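Local coordinates for protein succinate--CoA ligase subunit alpha (Campylobacter jejuni, PDB 6MEL) that forms the alpha subunit of a succinate--CoA ligase, with a Rossmann-like CoA-binding domain and a second CoA-ligase family region, at residues A[27-32]-A[49-54]. Residues are numbered along the deposited sequence; the frame is centred on the assembly and turned at random.
Sequences QCMAYG and LGKPVF
Met-29 reaches out from the last turn of helix 19-31 and meets Leu-49 and Lys-51 with the end of its side chain. Its methyl CE lies alongside the aliphatic part of Lys-51, 3.4 Å from CG of Lys-51 and 3.5 Å from CE of the same lysine. Both gaps are tighter than usual for carbon pairs, so the exact place of this methyl is somewhat doubtful. The two side chains slide past each other in opposite directions. The bend of Lys-51 at chi2 (-67°) folds the chain beyond CG back, and CE also comes close to the methyl that CG already touches. SD and CE of Met-29 both approach Leu-49. SD of Met-29 is 4.2 Å from CB of Leu-49, and CE of Met-29 is 3.6 Å from the carbonyl O of Leu-49. The methionine chain is extended through chi2 (165°) and turns at chi3 (120°), carrying the methyl out of line with the rest.

The backbones stay well apart, with CA of Met-29 and CA of Leu-49 separated by 9.1 Å. Leu-49 also packs on Ala-25 and Glu-26, one turn back on the helix, and on Phe-16. Gly-50 has positive phi and links Leu-49 to strand 51-54, which pairs through its backbone with strand 34-39. On the helix side, Gly-32 ends the helix in a Schellman motif. Its N bonds to O of Met-29 at 2.9 Å and weakly to O of Cys-28.

The contact thus joins the C-terminal end of a Rossmann-type helix to the turn entering a strand near the edge of the same sheet. It lies at the surface and buries 129 Å² in all. The attraction is probably mostly dispersion between the thioether end of Met-29 and aliphatic carbons. Toward Met-29, Lys-51 offers its methylenes rather than its amino group.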
loop_
_atom_site.group_PDB
_atom_site.type_symbol
_atom_site.label_atom_id
_atom_site.label_comp_id
_atom_site.label_asym_id
_atom_site.label_seq_id
_atom_site.Cartn_x
_atom_site.Cartn_y
_atom_site.Cartn_z
ATOM N N GLN A 27 2.463 -4.620 -27.975
ATOM C CA GLN A 27 3.869 -4.242 -27.724
ATOM C C GLN A 27 4.689 -5.461 -27.262
ATOM O O GLN A 27 5.808 -5.626 -27.703
ATOM C CB GLN A 27 3.976 -3.099 -26.727
ATOM C CG GLN A 27 3.365 -1.808 -27.254
ATOM C CD GLN A 27 3.967 -0.611 -26.566
ATOM O OE1 GLN A 27 4.564 -0.703 -25.490
ATOM N NE2 GLN A 27 3.881 0.516 -27.241
ATOM N N CYS A 28 4.129 -6.339 -26.419
ATOM C CA CYS A 28 4.874 -7.543 -25.955
ATOM C C CYS A 28 5.197 -8.464 -27.154
ATOM O O CYS A 28 6.320 -8.960 -27.305
ATOM C CB CYS A 28 4.114 -8.300 -24.870
ATOM S SG CYS A 28 3.974 -7.373 -23.302
ATOM N N MET A 29 4.211 -8.668 -28.021
ATOM C CA MET A 29 4.410 -9.480 -29.219
ATOM C C MET A 29 5.483 -8.871 -30.133
ATOM O O MET A 29 6.389 -9.585 -30.564
ATOM C CB MET A 29 3.100 -9.651 -29.984
ATOM C CG MET A 29 2.161 -10.632 -29.294
ATOM S SD MET A 29 0.432 -10.534 -29.922
ATOM C CE MET A 29 0.269 -12.209 -30.504
ATOM N N ALA A 30 5.440 -7.555 -30.341
ATOM C CA ALA A 30 6.425 -6.873 -31.204
ATOM C C ALA A 30 7.816 -7.011 -30.597
ATOM O O ALA A 30 8.783 -7.076 -31.331
ATOM C CB ALA A 30 6.085 -5.409 -31.419
ATOM N N TYR A 31 7.912 -7.061 -29.261
ATOM C CA TYR A 31 9.217 -7.188 -28.629
ATOM C C TYR A 31 9.768 -8.621 -28.744
ATOM O O TYR A 31 10.934 -8.835 -28.457
ATOM C CB TYR A 31 9.082 -6.782 -27.154
ATOM C CG TYR A 31 10.379 -6.493 -26.452
ATOM C CD1 TYR A 31 11.064 -5.320 -26.711
ATOM C CD2 TYR A 31 10.954 -7.410 -25.582
ATOM C CE1 TYR A 31 12.254 -5.023 -26.057
ATOM C CE2 TYR A 31 12.144 -7.126 -24.919
ATOM C CZ TYR A 31 12.793 -5.924 -25.155
ATOM O OH TYR A 31 13.979 -5.613 -24.530
ATOM N N GLY A 32 8.922 -9.607 -29.079
ATOM C CA GLY A 32 9.385 -10.998 -29.285
ATOM C C GLY A 32 8.652 -12.028 -28.428
ATOM O O GLY A 32 8.897 -13.223 -28.554
ATOM N N LEU A 49 -5.555 -9.960 -32.104
ATOM C CA LEU A 49 -4.143 -9.774 -32.415
ATOM C C LEU A 49 -3.566 -11.029 -33.062
ATOM O O LEU A 49 -2.431 -11.412 -32.775
ATOM C CB LEU A 49 -3.390 -9.447 -31.120
ATOM C CG LEU A 49 -3.822 -8.155 -30.438
ATOM C CD1 LEU A 49 -3.060 -7.974 -29.125
ATOM C CD2 LEU A 49 -3.581 -6.961 -31.372
ATOM N N GLY A 50 -4.353 -11.640 -33.943
ATOM C CA GLY A 50 -3.987 -12.836 -34.711
ATOM C C GLY A 50 -3.899 -14.120 -33.897
ATOM O O GLY A 50 -3.338 -15.108 -34.373
ATOM N N LYS A 51 -4.464 -14.152 -32.685
ATOM C CA LYS A 51 -4.359 -15.332 -31.840
ATOM C C LYS A 51 -5.735 -15.730 -31.343
ATOM O O LYS A 51 -6.633 -14.906 -31.282
ATOM C CB LYS A 51 -3.460 -15.016 -30.635
ATOM C CG LYS A 51 -2.064 -14.576 -31.017
ATOM C CD LYS A 51 -1.286 -15.690 -31.661
ATOM C CE LYS A 51 0.006 -15.186 -32.268
ATOM N NZ LYS A 51 0.738 -16.344 -32.828
ATOM N N PRO A 52 -5.913 -16.998 -30.931
ATOM C CA PRO A 52 -7.201 -17.463 -30.430
ATOM C C PRO A 52 -7.571 -16.894 -29.050
ATOM O O PRO A 52 -6.703 -16.653 -28.205
ATOM C CB PRO A 52 -7.043 -18.994 -30.431
ATOM C CG PRO A 52 -5.555 -19.238 -30.360
ATOM C CD PRO A 52 -4.905 -18.055 -31.051
ATOM N N VAL A 53 -8.854 -16.588 -28.898
ATOM C CA VAL A 53 -9.464 -16.157 -27.657
ATOM C C VAL A 53 -10.238 -17.349 -27.125
ATOM O O VAL A 53 -10.826 -18.093 -27.925
ATOM C CB VAL A 53 -10.392 -14.952 -27.859
ATOM C CG1 VAL A 53 -11.046 -14.448 -26.583
ATOM C CG2 VAL A 53 -9.670 -13.834 -28.568
ATOM N N PHE A 54 -10.209 -17.514 -25.800
ATOM C CA PHE A 54 -10.893 -18.566 -25.110
ATOM C C PHE A 54 -11.756 -17.980 -24.000
ATOM O O PHE A 54 -11.458 -16.867 -23.488
ATOM C CB PHE A 54 -9.877 -19.527 -24.518
ATOM C CG PHE A 54 -8.953 -20.134 -25.528
ATOM C CD1 PHE A 54 -9.292 -21.327 -26.178
ATOM C CD2 PHE A 54 -7.762 -19.520 -25.850
ATOM C CE1 PHE A 54 -8.443 -21.878 -27.133
ATOM C CE2 PHE A 54 -6.904 -20.076 -26.792
ATOM C CZ PHE A 54 -7.247 -21.248 -27.434
#